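Local coordinates for protein kojibiose phosphorylase (Gut metagenome, PDB 6W0P) that belongs to glycoside hydrolase family 65, whose members join an N-terminal beta-sandwich domain to a helical catalytic domain and a small C-terminal domain, at residues A[6-11]-A[30-35]; A[135-140]-A[165-170]; A[356-361]-A[672-677]; A[421-426]-A[445-450]. One frame throughout, in Å; residues are numbered along the deposited sequence.

The four contacts come one after another along the chain, except that contact 4 is nested inside the long loop closed by contact 3. Contacts 1 and 2, with centres 27 Å apart, both reach the large antiparallel sheet of the N-terminal domain: contact 2 lies inside the sandwich, contact 1 by the edge strand 10-11 and its neighbour 15-19. Contacts 3 and 4 belong to the helical catalytic domain, where helices 351-361 and 418-434 link them directly, Leu357 CD2 lying 3.6 Å from Ala426 CB. Contacts 2 and 4 are the farthest apart, at 57 Å between centres. The set thus samples sheet-on-sheet, helix-on-helix and loop packing in one multidomain enzyme.

Contact 1 of 4, residues A[6-11]-A[30-35]; sequences KRYLET and ESIFSL
Leu9 forks over the end of helix 26-32, with CD1 turned mainly to Ile32 and CD2 to Phe33. Its CD1 meets Ile32 CD1 at 3.9 Å, the two side chains reaching toward each other tip to tip. The second methyl goes to the aromatic neighbour: Leu9 CD2 lies in the plane of the Phe33 ring, at its edge, 3.9 Å from CE1, as the two side chains pass alongside, pointing opposite ways. Tyr8 adds a third approach from the same loop, its OH standing 4.0 Å from Ile32 CD1. The phenol is bent across its own successor, CG lying between the backbone N and the carbonyl carbon (chi1 76°), and Leu9 CG sits 3.7 Å above the centre of its ring. The hydroxyl itself is hydrogen-bonded to Ser29 OG on the helix. In the next shell, Ile16 of strand 15-19 touches both Leu9 and Phe33, and Leu117 of strand 109-118 also touches Phe33. Farther out, Arg7 forms a salt bridge with Asp654, and Ile32 O is bonded to Tyr316 OH. The loop before strand 10-11 thus packs on the C-terminal end of helix 26-32, at the edge of the large antiparallel sheet of the family 65 beta-sandwich domain.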
loop_
_atom_site.group_PDB
_atom_site.type_symbol
_atom_site.label_atom_id
_atom_site.label_comp_id
_atom_site.label_asym_id
_atom_site.label_seq_id
_atom_site.Cartn_x
_atom_site.Cartn_y
_atom_site.Cartn_z
ATOM N N LYS A 6 25.048 12.527 21.465
ATOM C CA LYS A 6 26.347 11.859 21.208
ATOM C C LYS A 6 27.345 12.959 20.850
ATOM O O LYS A 6 27.589 13.214 19.646
ATOM C CB LYS A 6 26.215 10.792 20.115
ATOM C CG LYS A 6 25.608 9.460 20.567
ATOM C CD LYS A 6 24.129 9.524 20.901
ATOM C CE LYS A 6 23.278 9.919 19.711
ATOM N NZ LYS A 6 21.837 9.982 20.047
ATOM N N ARG A 7 27.864 13.607 21.879
ATOM C CA ARG A 7 28.764 14.779 21.792
ATOM C C ARG A 7 30.184 14.272 21.505
ATOM O O ARG A 7 30.823 13.792 22.444
ATOM C CB ARG A 7 28.704 15.535 23.122
ATOM C CG ARG A 7 29.739 16.641 23.258
ATOM C CD ARG A 7 29.514 17.726 22.225
ATOM N NE ARG A 7 28.167 18.263 22.355
ATOM C CZ ARG A 7 27.806 19.288 23.141
ATOM N NH1 ARG A 7 28.697 19.939 23.873
ATOM N NH2 ARG A 7 26.537 19.664 23.170
ATOM N N TYR A 8 30.659 14.361 20.261
ATOM C CA TYR A 8 32.043 13.972 19.894
ATOM C C TYR A 8 32.787 15.145 19.248
ATOM O O TYR A 8 34.025 14.975 19.053
ATOM C CB TYR A 8 32.061 12.762 18.963
ATOM C CG TYR A 8 31.691 13.016 17.516
ATOM C CD1 TYR A 8 30.373 13.181 17.129
ATOM C CD2 TYR A 8 32.654 13.041 16.524
ATOM C CE1 TYR A 8 30.021 13.369 15.800
ATOM C CE2 TYR A 8 32.323 13.234 15.190
ATOM C CZ TYR A 8 31.000 13.404 14.825
ATOM O OH TYR A 8 30.655 13.594 13.511
ATOM N N LEU A 9 32.113 16.272 18.974
ATOM C CA LEU A 9 32.737 17.438 18.284
ATOM C C LEU A 9 33.085 18.525 19.300
ATOM O O LEU A 9 32.339 18.713 20.263
ATOM C CB LEU A 9 31.806 17.941 17.174
ATOM C CG LEU A 9 31.626 16.940 16.032
ATOM C CD1 LEU A 9 30.581 17.411 15.040
ATOM C CD2 LEU A 9 32.938 16.698 15.306
ATOM N N GLU A 10 34.212 19.193 19.100
ATOM C CA GLU A 10 34.630 20.342 19.937
ATOM C C GLU A 10 33.606 21.477 19.792
ATOM O O GLU A 10 32.993 21.647 18.701
ATOM C CB GLU A 10 36.025 20.834 19.561
ATOM C CG GLU A 10 37.112 19.789 19.749
ATOM C CD GLU A 10 37.024 18.953 21.017
ATOM O OE1 GLU A 10 37.126 17.720 20.921
ATOM O OE2 GLU A 10 36.830 19.539 22.102
ATOM N N THR A 11 33.440 22.213 20.884
ATOM C CA THR A 11 32.565 23.395 21.025
ATOM C C THR A 11 33.383 24.663 20.805
ATOM O O THR A 11 34.174 24.999 21.691
ATOM C CB THR A 11 31.915 23.409 22.405
ATOM O OG1 THR A 11 31.152 22.208 22.475
ATOM C CG2 THR A 11 31.015 24.605 22.594
ATOM N N GLU A 30 30.680 13.180 7.710
ATOM C CA GLU A 30 30.360 13.429 6.281
ATOM C C GLU A 30 29.133 14.355 6.177
ATOM O O GLU A 30 29.141 15.282 5.325
ATOM C CB GLU A 30 30.059 12.123 5.540
ATOM C CG GLU A 30 31.267 11.245 5.259
ATOM C CD GLU A 30 30.965 9.988 4.446
ATOM O OE1 GLU A 30 29.766 9.624 4.308
ATOM O OE2 GLU A 30 31.929 9.359 3.956
ATOM N N SER A 31 28.079 14.099 6.959
ATOM C CA SER A 31 26.806 14.857 6.855
ATOM C C SER A 31 27.012 16.277 7.418
ATOM O O SER A 31 26.755 17.263 6.720
ATOM C CB SER A 31 25.687 14.120 7.551
ATOM O OG SER A 31 25.422 12.870 6.931
ATOM N N ILE A 32 27.558 16.348 8.620
ATOM C CA ILE A 32 27.669 17.586 9.438
ATOM C C ILE A 32 28.568 18.578 8.723
ATOM O O ILE A 32 28.236 19.782 8.693
ATOM C CB ILE A 32 28.176 17.249 10.853
ATOM C CG1 ILE A 32 27.092 16.517 11.646
ATOM C CG2 ILE A 32 28.677 18.506 11.556
ATOM C CD1 ILE A 32 27.525 16.060 13.019
ATOM N N PHE A 33 29.676 18.085 8.183
ATOM C CA PHE A 33 30.744 18.936 7.608
ATOM C C PHE A 33 30.472 19.202 6.126
ATOM O O PHE A 33 31.373 19.708 5.461
ATOM C CB PHE A 33 32.107 18.287 7.833
ATOM C CG PHE A 33 32.620 18.365 9.246
ATOM C CD1 PHE A 33 32.139 17.517 10.227
ATOM C CD2 PHE A 33 33.627 19.249 9.578
ATOM C CE1 PHE A 33 32.641 17.566 11.523
ATOM C CE2 PHE A 33 34.095 19.328 10.883
ATOM C CZ PHE A 33 33.632 18.457 11.846
ATOM N N SER A 34 29.282 18.867 5.628
ATOM C CA SER A 34 28.885 19.052 4.208
ATOM C C SER A 34 29.034 20.528 3.823
ATOM O O SER A 34 28.652 21.421 4.632
ATOM C CB SER A 34 27.465 18.592 3.944
ATOM O OG SER A 34 27.326 17.183 4.110
ATOM N N LEU A 35 29.532 20.774 2.610
ATOM C CA LEU A 35 29.510 22.117 1.981
ATOM C C LEU A 35 28.351 22.162 0.984
ATOM O O LEU A 35 27.945 21.095 0.461
ATOM C CB LEU A 35 30.846 22.378 1.274
ATOM C CG LEU A 35 32.088 22.380 2.161
ATOM C CD1 LEU A 35 33.331 22.677 1.331
ATOM C CD2 LEU A 35 31.943 23.386 3.273
#

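Contact 2 of 4, residues A[135-140]-A[165-170]; sequences AKIKII and TDIKLE
Ile137 and Ile167 extend in opposing senses from their strands, and the tip of Ile137 comes to lie beside the short branch of Ile167. The contact is made by Ile137 CD1, which reaches Ile167 CG2 at 4.0 Å. Each isoleucine presents a different branch, the long arm of Ile137 and the short one of Ile167. In Ile167 the first torsion (chi1 74°) puts CG1 between the backbone N and the carbonyl carbon, leaving CG2 anti to the carbonyl carbon and available to its partner. The same Ile137 CD1 also lies 4.2 Å from Thr165 CG2, which in turn has Ala135 CB at 4.5 Å. These residues belong to two different sheets of the N-terminal domain: strand 135-145 runs in the ten-strand antiparallel sheet and strand 165-174 in the five-strand one, and the axes of the two short segments approach to 9.8 Å at 52°, making this an interior contact of the large beta-sandwich known from this family. Side chains alternate accordingly, with Lys136 and Lys138 on the exposed face of their strand. Thr165 offers only its methyl to the interface; its OG1 is hydrogen-bonded to His98 NE2. His98 also packs on Ala135 and Ile167, while Phe159 of strand 152-161 touches both Ile139 and Ile167.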
loop_
_atom_site.group_PDB
_atom_site.type_symbol
_atom_site.label_atom_id
_atom_site.label_comp_id
_atom_site.label_asym_id
_atom_site.label_seq_id
_atom_site.Cartn_x
_atom_site.Cartn_y
_atom_site.Cartn_z
ATOM N N ALA A 135 58.824 7.209 6.920
ATOM C CA ALA A 135 58.419 8.616 6.706
ATOM C C ALA A 135 57.214 8.947 7.582
ATOM O O ALA A 135 56.351 8.063 7.777
ATOM C CB ALA A 135 58.095 8.858 5.251
ATOM N N LYS A 136 57.196 10.178 8.088
ATOM C CA LYS A 136 55.998 10.866 8.624
ATOM C C LYS A 136 55.643 12.000 7.650
ATOM O O LYS A 136 56.462 12.958 7.521
ATOM C CB LYS A 136 56.272 11.375 10.041
ATOM C CG LYS A 136 56.658 10.282 11.014
ATOM C CD LYS A 136 56.597 10.713 12.446
ATOM C CE LYS A 136 57.338 9.734 13.338
ATOM N NZ LYS A 136 57.033 9.951 14.772
ATOM N N ILE A 137 54.508 11.864 6.949
ATOM C CA ILE A 137 54.010 12.879 5.980
ATOM C C ILE A 137 52.748 13.553 6.548
ATOM O O ILE A 137 51.693 12.892 6.698
ATOM C CB ILE A 137 53.787 12.244 4.605
ATOM C CG1 ILE A 137 54.886 11.222 4.270
ATOM C CG2 ILE A 137 53.671 13.329 3.544
ATOM C CD1 ILE A 137 54.792 10.648 2.882
ATOM N N LYS A 138 52.876 14.832 6.887
ATOM C CA LYS A 138 51.738 15.697 7.290
ATOM C C LYS A 138 50.972 16.113 6.024
ATOM O O LYS A 138 51.563 16.749 5.127
ATOM C CB LYS A 138 52.254 16.873 8.114
ATOM C CG LYS A 138 51.203 17.491 9.022
ATOM C CD LYS A 138 51.511 18.923 9.375
ATOM C CE LYS A 138 50.332 19.654 9.980
ATOM N NZ LYS A 138 50.641 21.097 10.070
ATOM N N ILE A 139 49.717 15.675 5.926
ATOM C CA ILE A 139 48.797 15.958 4.785
ATOM C C ILE A 139 47.801 17.006 5.265
ATOM O O ILE A 139 47.142 16.742 6.289
ATOM C CB ILE A 139 48.008 14.706 4.347
ATOM C CG1 ILE A 139 48.893 13.475 4.133
ATOM C CG2 ILE A 139 47.144 15.024 3.129
ATOM C CD1 ILE A 139 49.977 13.683 3.151
ATOM N N ILE A 140 47.636 18.100 4.527
ATOM C CA ILE A 140 46.506 19.045 4.751
ATOM C C ILE A 140 45.686 19.074 3.467
ATOM O O ILE A 140 46.261 19.410 2.436
ATOM C CB ILE A 140 46.995 20.448 5.144
ATOM C CG1 ILE A 140 48.075 20.428 6.228
ATOM C CG2 ILE A 140 45.814 21.315 5.542
ATOM C CD1 ILE A 140 48.800 21.772 6.396
ATOM N N THR A 165 61.537 11.788 0.444
ATOM C CA THR A 165 60.823 10.621 -0.137
ATOM C C THR A 165 60.034 11.062 -1.372
ATOM O O THR A 165 59.873 12.294 -1.606
ATOM C CB THR A 165 59.895 9.959 0.891
ATOM O OG1 THR A 165 59.419 8.743 0.315
ATOM C CG2 THR A 165 58.715 10.829 1.290
ATOM N N ASP A 166 59.535 10.078 -2.108
ATOM C CA ASP A 166 58.747 10.242 -3.351
ATOM C C ASP A 166 57.323 9.779 -3.047
ATOM O O ASP A 166 57.159 8.763 -2.336
ATOM C CB ASP A 166 59.332 9.422 -4.510
ATOM C CG ASP A 166 60.607 9.978 -5.127
ATOM O OD1 ASP A 166 61.022 11.093 -4.739
ATOM O OD2 ASP A 166 61.183 9.282 -6.002
ATOM N N ILE A 167 56.322 10.490 -3.561
ATOM C CA ILE A 167 54.908 10.039 -3.476
ATOM C C ILE A 167 54.284 10.218 -4.847
ATOM O O ILE A 167 54.808 11.024 -5.636
ATOM C CB ILE A 167 54.124 10.818 -2.405
ATOM C CG1 ILE A 167 53.812 12.245 -2.865
ATOM C CG2 ILE A 167 54.867 10.797 -1.081
ATOM C CD1 ILE A 167 52.850 12.968 -1.953
ATOM N N LYS A 168 53.181 9.517 -5.073
ATOM C CA LYS A 168 52.331 9.712 -6.259
ATOM C C LYS A 168 51.006 10.322 -5.810
ATOM O O LYS A 168 50.445 9.839 -4.828
ATOM C CB LYS A 168 52.104 8.383 -6.974
ATOM C CG LYS A 168 51.665 8.557 -8.416
ATOM C CD LYS A 168 50.750 7.471 -8.931
ATOM C CE LYS A 168 50.216 7.833 -10.301
ATOM N NZ LYS A 168 49.647 6.652 -10.986
ATOM N N LEU A 169 50.543 11.353 -6.510
ATOM C CA LEU A 169 49.219 11.974 -6.290
ATOM C C LEU A 169 48.446 11.874 -7.596
ATOM O O LEU A 169 49.039 12.228 -8.644
ATOM C CB LEU A 169 49.419 13.425 -5.859
ATOM C CG LEU A 169 48.169 14.298 -5.821
ATOM C CD1 LEU A 169 47.203 13.866 -4.727
ATOM C CD2 LEU A 169 48.566 15.736 -5.625
ATOM N N GLU A 170 47.224 11.337 -7.532
ATOM C CA GLU A 170 46.250 11.304 -8.653
ATOM C C GLU A 170 45.071 12.222 -8.287
ATOM O O GLU A 170 44.512 12.023 -7.215
ATOM C CB GLU A 170 45.761 9.878 -8.909
ATOM C CG GLU A 170 46.865 8.891 -9.257
ATOM C CD GLU A 170 46.420 7.451 -9.503
ATOM O OE1 GLU A 170 45.211 7.155 -9.361
ATOM O OE2 GLU A 170 47.282 6.617 -9.818
#

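Contact 3 of 4, residues A[356-361]-A[672-677]; sequences CLPFYL and AWMNIV
The carbonyl oxygen of Trp673, the residue whose indole packs across on Pro358 and Phe359, is gripped twice within its own helix: Val677 N reaches it at 3.0 Å and Ile676 N, weakly, at 3.1 Å. The indole leaves the helix with CG anti to the backbone N (chi1 177°), which turns one face to helix 351-361. Phe359 meets that face with its ring edge, a T-shaped pair with planes at 88°, and the Phe359 ring centroid is 5.0 Å from that of the indole's five-membered ring. The closest atoms are Phe359 CD1 and Trp673 CD1, 3.6 Å apart. The six-membered half is occupied by backbone, for Phe359 CA stands 3.9 Å from its centroid and only 10° off the ring normal, a CH-pi contact. On the opposite face of the indole lies Val677 CG2, so the ring is clamped between its own helix and its neighbour. Beside it, Met674, bent at chi2 and chi3, brings SD to 3.7 Å from Pro358 CB, the two side chains crossing obliquely. Pro358 has no backbone N-H to give, and helix 351-361 is kinked here. The helices, whose segment axes approach to 9.6 Å, belong to the helical barrel typical of the family 65 catalytic domain, and Leu318 of helix 308-324 touches both aromatic side chains. Chemically, cohesion rests on dispersion and on weakly positive C-H edges facing an electron-rich indole, which probably makes the fit depend on shape and ring orientation more than on charge.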
loop_
_atom_site.group_PDB
_atom_site.type_symbol
_atom_site.label_atom_id
_atom_site.label_comp_id
_atom_site.label_asym_id
_atom_site.label_seq_id
_atom_site.Cartn_x
_atom_site.Cartn_y
_atom_site.Cartn_z
ATOM N N CYS A 356 10.528 26.593 6.492
ATOM C CA CYS A 356 11.838 27.077 5.983
ATOM C C CYS A 356 11.740 28.518 5.477
ATOM O O CYS A 356 12.672 29.267 5.714
ATOM C CB CYS A 356 12.402 26.172 4.896
ATOM S SG CYS A 356 12.653 24.482 5.499
ATOM N N LEU A 357 10.640 28.918 4.841
ATOM C CA LEU A 357 10.570 30.221 4.125
ATOM C C LEU A 357 10.916 31.376 5.062
ATOM O O LEU A 357 11.653 32.273 4.667
ATOM C CB LEU A 357 9.178 30.398 3.517
ATOM C CG LEU A 357 8.982 31.654 2.680
ATOM C CD1 LEU A 357 9.972 31.687 1.539
ATOM C CD2 LEU A 357 7.565 31.723 2.159
ATOM N N PRO A 358 10.360 31.463 6.292
ATOM C CA PRO A 358 10.490 32.681 7.094
ATOM C C PRO A 358 11.926 33.177 7.318
ATOM O O PRO A 358 12.162 34.359 7.293
ATOM C CB PRO A 358 9.872 32.251 8.424
ATOM C CG PRO A 358 8.826 31.247 8.020
ATOM C CD PRO A 358 9.525 30.445 6.956
ATOM N N PHE A 359 12.881 32.274 7.515
ATOM C CA PHE A 359 14.302 32.688 7.637
ATOM C C PHE A 359 14.666 33.539 6.404
ATOM O O PHE A 359 15.321 34.594 6.553
ATOM C CB PHE A 359 15.233 31.486 7.799
ATOM C CG PHE A 359 16.684 31.871 7.703
ATOM C CD1 PHE A 359 17.352 32.390 8.800
ATOM C CD2 PHE A 359 17.370 31.756 6.508
ATOM C CE1 PHE A 359 18.677 32.788 8.698
ATOM C CE2 PHE A 359 18.704 32.131 6.410
ATOM C CZ PHE A 359 19.351 32.646 7.505
ATOM N N TYR A 360 14.274 33.097 5.207
ATOM C CA TYR A 360 14.654 33.774 3.931
ATOM C C TYR A 360 13.889 35.099 3.783
ATOM O O TYR A 360 14.474 36.048 3.269
ATOM C CB TYR A 360 14.520 32.828 2.730
ATOM C CG TYR A 360 15.399 31.610 2.871
ATOM C CD1 TYR A 360 16.765 31.670 2.628
ATOM C CD2 TYR A 360 14.865 30.388 3.259
ATOM C CE1 TYR A 360 17.577 30.557 2.788
ATOM C CE2 TYR A 360 15.663 29.268 3.431
ATOM C CZ TYR A 360 17.027 29.350 3.194
ATOM O OH TYR A 360 17.809 28.234 3.368
ATOM N N LEU A 361 12.634 35.159 4.230
ATOM C CA LEU A 361 11.772 36.365 4.149
ATOM C C LEU A 361 12.441 37.523 4.892
ATOM O O LEU A 361 12.306 38.648 4.435
ATOM C CB LEU A 361 10.394 36.061 4.737
ATOM C CG LEU A 361 9.451 35.288 3.822
ATOM C CD1 LEU A 361 8.227 34.822 4.591
ATOM C CD2 LEU A 361 9.049 36.099 2.595
ATOM N N ALA A 672 15.156 25.981 14.446
ATOM C CA ALA A 672 15.972 26.515 15.557
ATOM C C ALA A 672 15.903 28.041 15.470
ATOM O O ALA A 672 15.656 28.707 16.504
ATOM C CB ALA A 672 17.386 26.002 15.483
ATOM N N TRP A 673 16.040 28.571 14.254
ATOM C CA TRP A 673 15.941 30.024 14.012
ATOM C C TRP A 673 14.533 30.476 14.397
ATOM O O TRP A 673 14.409 31.483 15.092
ATOM C CB TRP A 673 16.259 30.377 12.561
ATOM C CG TRP A 673 16.097 31.838 12.283
ATOM C CD1 TRP A 673 17.052 32.798 12.401
ATOM C CD2 TRP A 673 14.903 32.511 11.864
ATOM N NE1 TRP A 673 16.546 34.017 12.052
ATOM C CE2 TRP A 673 15.233 33.873 11.709
ATOM C CE3 TRP A 673 13.604 32.094 11.557
ATOM C CZ2 TRP A 673 14.297 34.825 11.315
ATOM C CZ3 TRP A 673 12.680 33.033 11.166
ATOM C CH2 TRP A 673 13.025 34.381 11.039
ATOM N N MET A 674 13.523 29.748 13.934
ATOM C CA MET A 674 12.094 30.057 14.183
ATOM C C MET A 674 11.814 30.082 15.686
ATOM O O MET A 674 11.165 31.046 16.145
ATOM C CB MET A 674 11.203 28.987 13.557
ATOM C CG MET A 674 11.436 28.848 12.092
ATOM S SD MET A 674 10.239 29.851 11.271
ATOM C CE MET A 674 8.798 28.801 11.368
ATOM N N ASN A 675 12.252 29.027 16.392
ATOM C CA ASN A 675 12.082 28.892 17.858
ATOM C C ASN A 675 12.677 30.130 18.548
ATOM O O ASN A 675 12.070 30.595 19.551
ATOM C CB ASN A 675 12.663 27.602 18.430
ATOM C CG ASN A 675 11.895 27.106 19.642
ATOM O OD1 ASN A 675 11.785 25.898 19.838
ATOM N ND2 ASN A 675 11.400 28.018 20.480
ATOM N N ILE A 676 13.792 30.668 18.042
ATOM C CA ILE A 676 14.473 31.836 18.686
ATOM C C ILE A 676 13.681 33.117 18.371
ATOM O O ILE A 676 13.330 33.820 19.345
ATOM C CB ILE A 676 15.962 31.912 18.293
ATOM C CG1 ILE A 676 16.752 30.770 18.954
ATOM C CG2 ILE A 676 16.521 33.287 18.632
ATOM C CD1 ILE A 676 18.229 30.652 18.518
ATOM N N VAL A 677 13.325 33.364 17.100
ATOM C CA VAL A 677 12.794 34.688 16.648
ATOM C C VAL A 677 11.263 34.762 16.797
ATOM O O VAL A 677 10.775 35.783 17.338
ATOM C CB VAL A 677 13.271 35.040 15.232
ATOM C CG1 VAL A 677 12.635 36.310 14.720
ATOM C CG2 VAL A 677 14.780 35.181 15.174
#

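Contact 4 of 4, residues A[421-426]-A[445-450]; sequences TGVFYA and IEMLVE
Val423 and Phe424 of helix 418-434 pack on Met447 and Leu448 of helix 437-458, two successive helices joined by a very short link and so forming a helical hairpin, in the all-helical catalytic domain that in this family is an (alpha/alpha)6 barrel. Their backbones come nearest at Phe424 and Leu448, whose CA atoms are 6.3 Å apart. The aliphatic part of the interface belongs to the methionine. Its chain runs extended through chi2 and bends at chi3 (87°), which carries CE across Val423 at about a right angle; Met447 CE touches Val423 CG1 at 3.6 Å. Ile451, one turn beyond Met447, extends this patch along Val423. The aromatic part lies alongside: the Phe424 ring receives Leu448 at its edge, near the ring plane, while Cys496 and Tyr499 of helix 487-504 and Tyr597 also touch the Phe424 side chain. As for polar bonds, Tyr425, whose side chain sets off away from helix 437-458, is hydrogen-bonded through OH to Leu596 O. Where Leu448 meets Phe424, one leucine methyl touches both ring and backbone, Leu448 CD2 lying 4.1 Å from Phe424 CD1 and 4.2 Å from Phe424 CA.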
loop_
_atom_site.group_PDB
_atom_site.type_symbol
_atom_site.label_atom_id
_atom_site.label_comp_id
_atom_site.label_asym_id
_atom_site.label_seq_id
_atom_site.Cartn_x
_atom_site.Cartn_y
_atom_site.Cartn_z
ATOM N N THR A 421 -2.081 24.304 -0.173
ATOM C CA THR A 421 -2.328 25.449 0.744
ATOM C C THR A 421 -0.981 26.022 1.210
ATOM O O THR A 421 -0.906 27.226 1.423
ATOM C CB THR A 421 -3.297 25.090 1.869
ATOM O OG1 THR A 421 -2.770 24.025 2.666
ATOM C CG2 THR A 421 -4.657 24.732 1.317
ATOM N N GLY A 422 0.071 25.213 1.282
ATOM C CA GLY A 422 1.421 25.693 1.649
ATOM C C GLY A 422 1.991 26.693 0.648
ATOM O O GLY A 422 2.583 27.713 1.075
ATOM N N VAL A 423 1.837 26.431 -0.641
ATOM C CA VAL A 423 2.198 27.423 -1.701
ATOM C C VAL A 423 1.295 28.654 -1.550
ATOM O O VAL A 423 1.831 29.757 -1.577
ATOM C CB VAL A 423 2.207 26.815 -3.119
ATOM C CG1 VAL A 423 2.583 27.842 -4.172
ATOM C CG2 VAL A 423 3.171 25.629 -3.199
ATOM N N PHE A 424 -0.009 28.503 -1.321
ATOM C CA PHE A 424 -0.903 29.667 -1.092
ATOM C C PHE A 424 -0.323 30.511 0.057
ATOM O O PHE A 424 -0.086 31.730 -0.131
ATOM C CB PHE A 424 -2.338 29.254 -0.786
ATOM C CG PHE A 424 -2.955 30.148 0.258
ATOM C CD1 PHE A 424 -3.150 31.500 0.006
ATOM C CD2 PHE A 424 -3.305 29.654 1.499
ATOM C CE1 PHE A 424 -3.646 32.344 0.989
ATOM C CE2 PHE A 424 -3.817 30.494 2.478
ATOM C CZ PHE A 424 -3.989 31.840 2.224
ATOM N N TYR A 425 -0.036 29.883 1.201
ATOM C CA TYR A 425 0.467 30.590 2.406
ATOM C C TYR A 425 1.817 31.272 2.137
ATOM O O TYR A 425 2.014 32.350 2.671
ATOM C CB TYR A 425 0.583 29.646 3.601
ATOM C CG TYR A 425 0.888 30.365 4.881
ATOM C CD1 TYR A 425 -0.115 30.937 5.630
ATOM C CD2 TYR A 425 2.194 30.485 5.341
ATOM C CE1 TYR A 425 0.160 31.600 6.813
ATOM C CE2 TYR A 425 2.486 31.155 6.513
ATOM C CZ TYR A 425 1.465 31.715 7.256
ATOM O OH TYR A 425 1.734 32.360 8.432
ATOM N N ALA A 426 2.744 30.632 1.420
ATOM C CA ALA A 426 4.032 31.245 1.029
ATOM C C ALA A 426 3.770 32.526 0.225
ATOM O O ALA A 426 4.387 33.546 0.558
ATOM C CB ALA A 426 4.893 30.269 0.254
ATOM N N ILE A 445 -1.060 35.653 -8.872
ATOM C CA ILE A 445 -2.511 35.505 -9.170
ATOM C C ILE A 445 -2.718 34.171 -9.886
ATOM O O ILE A 445 -3.580 33.414 -9.458
ATOM C CB ILE A 445 -3.006 36.711 -9.983
ATOM C CG1 ILE A 445 -2.745 38.018 -9.231
ATOM C CG2 ILE A 445 -4.477 36.545 -10.364
ATOM C CD1 ILE A 445 -2.975 39.269 -10.059
ATOM N N GLU A 446 -1.921 33.886 -10.918
ATOM C CA GLU A 446 -2.038 32.633 -11.700
ATOM C C GLU A 446 -1.963 31.422 -10.752
ATOM O O GLU A 446 -2.864 30.551 -10.837
ATOM C CB GLU A 446 -0.967 32.548 -12.783
ATOM C CG GLU A 446 -1.244 31.402 -13.741
ATOM C CD GLU A 446 -0.154 31.139 -14.753
ATOM O OE1 GLU A 446 0.687 32.033 -14.940
ATOM O OE2 GLU A 446 -0.139 30.030 -15.334
ATOM N N MET A 447 -0.938 31.380 -9.891
ATOM C CA MET A 447 -0.703 30.290 -8.906
ATOM C C MET A 447 -1.903 30.173 -7.971
ATOM O O MET A 447 -2.275 29.030 -7.659
ATOM C CB MET A 447 0.540 30.551 -8.057
ATOM C CG MET A 447 1.798 30.515 -8.863
ATOM S SD MET A 447 3.191 31.086 -7.919
ATOM C CE MET A 447 3.677 29.538 -7.152
ATOM N N LEU A 448 -2.468 31.303 -7.540
ATOM C CA LEU A 448 -3.588 31.316 -6.562
ATOM C C LEU A 448 -4.877 30.802 -7.233
ATOM O O LEU A 448 -5.677 30.089 -6.547
ATOM C CB LEU A 448 -3.780 32.731 -6.020
ATOM C CG LEU A 448 -2.666 33.266 -5.118
ATOM C CD1 LEU A 448 -3.020 34.668 -4.635
ATOM C CD2 LEU A 448 -2.418 32.346 -3.920
ATOM N N VAL A 449 -5.108 31.150 -8.510
ATOM C CA VAL A 449 -6.338 30.726 -9.243
ATOM C C VAL A 449 -6.238 29.217 -9.464
ATOM O O VAL A 449 -7.218 28.512 -9.203
ATOM C CB VAL A 449 -6.534 31.519 -10.554
ATOM C CG1 VAL A 449 -7.538 30.854 -11.493
ATOM C CG2 VAL A 449 -6.947 32.950 -10.257
ATOM N N GLU A 450 -5.070 28.746 -9.902
ATOM C CA GLU A 450 -4.847 27.303 -10.170
ATOM C C GLU A 450 -5.031 26.505 -8.874
ATOM O O GLU A 450 -5.709 25.465 -8.945
ATOM C CB GLU A 450 -3.476 27.046 -10.803
ATOM C CG GLU A 450 -3.335 27.635 -12.201
ATOM C CD GLU A 450 -4.227 27.053 -13.292
ATOM O OE1 GLU A 450 -4.935 26.057 -13.021
ATOM O OE2 GLU A 450 -4.235 27.628 -14.405
#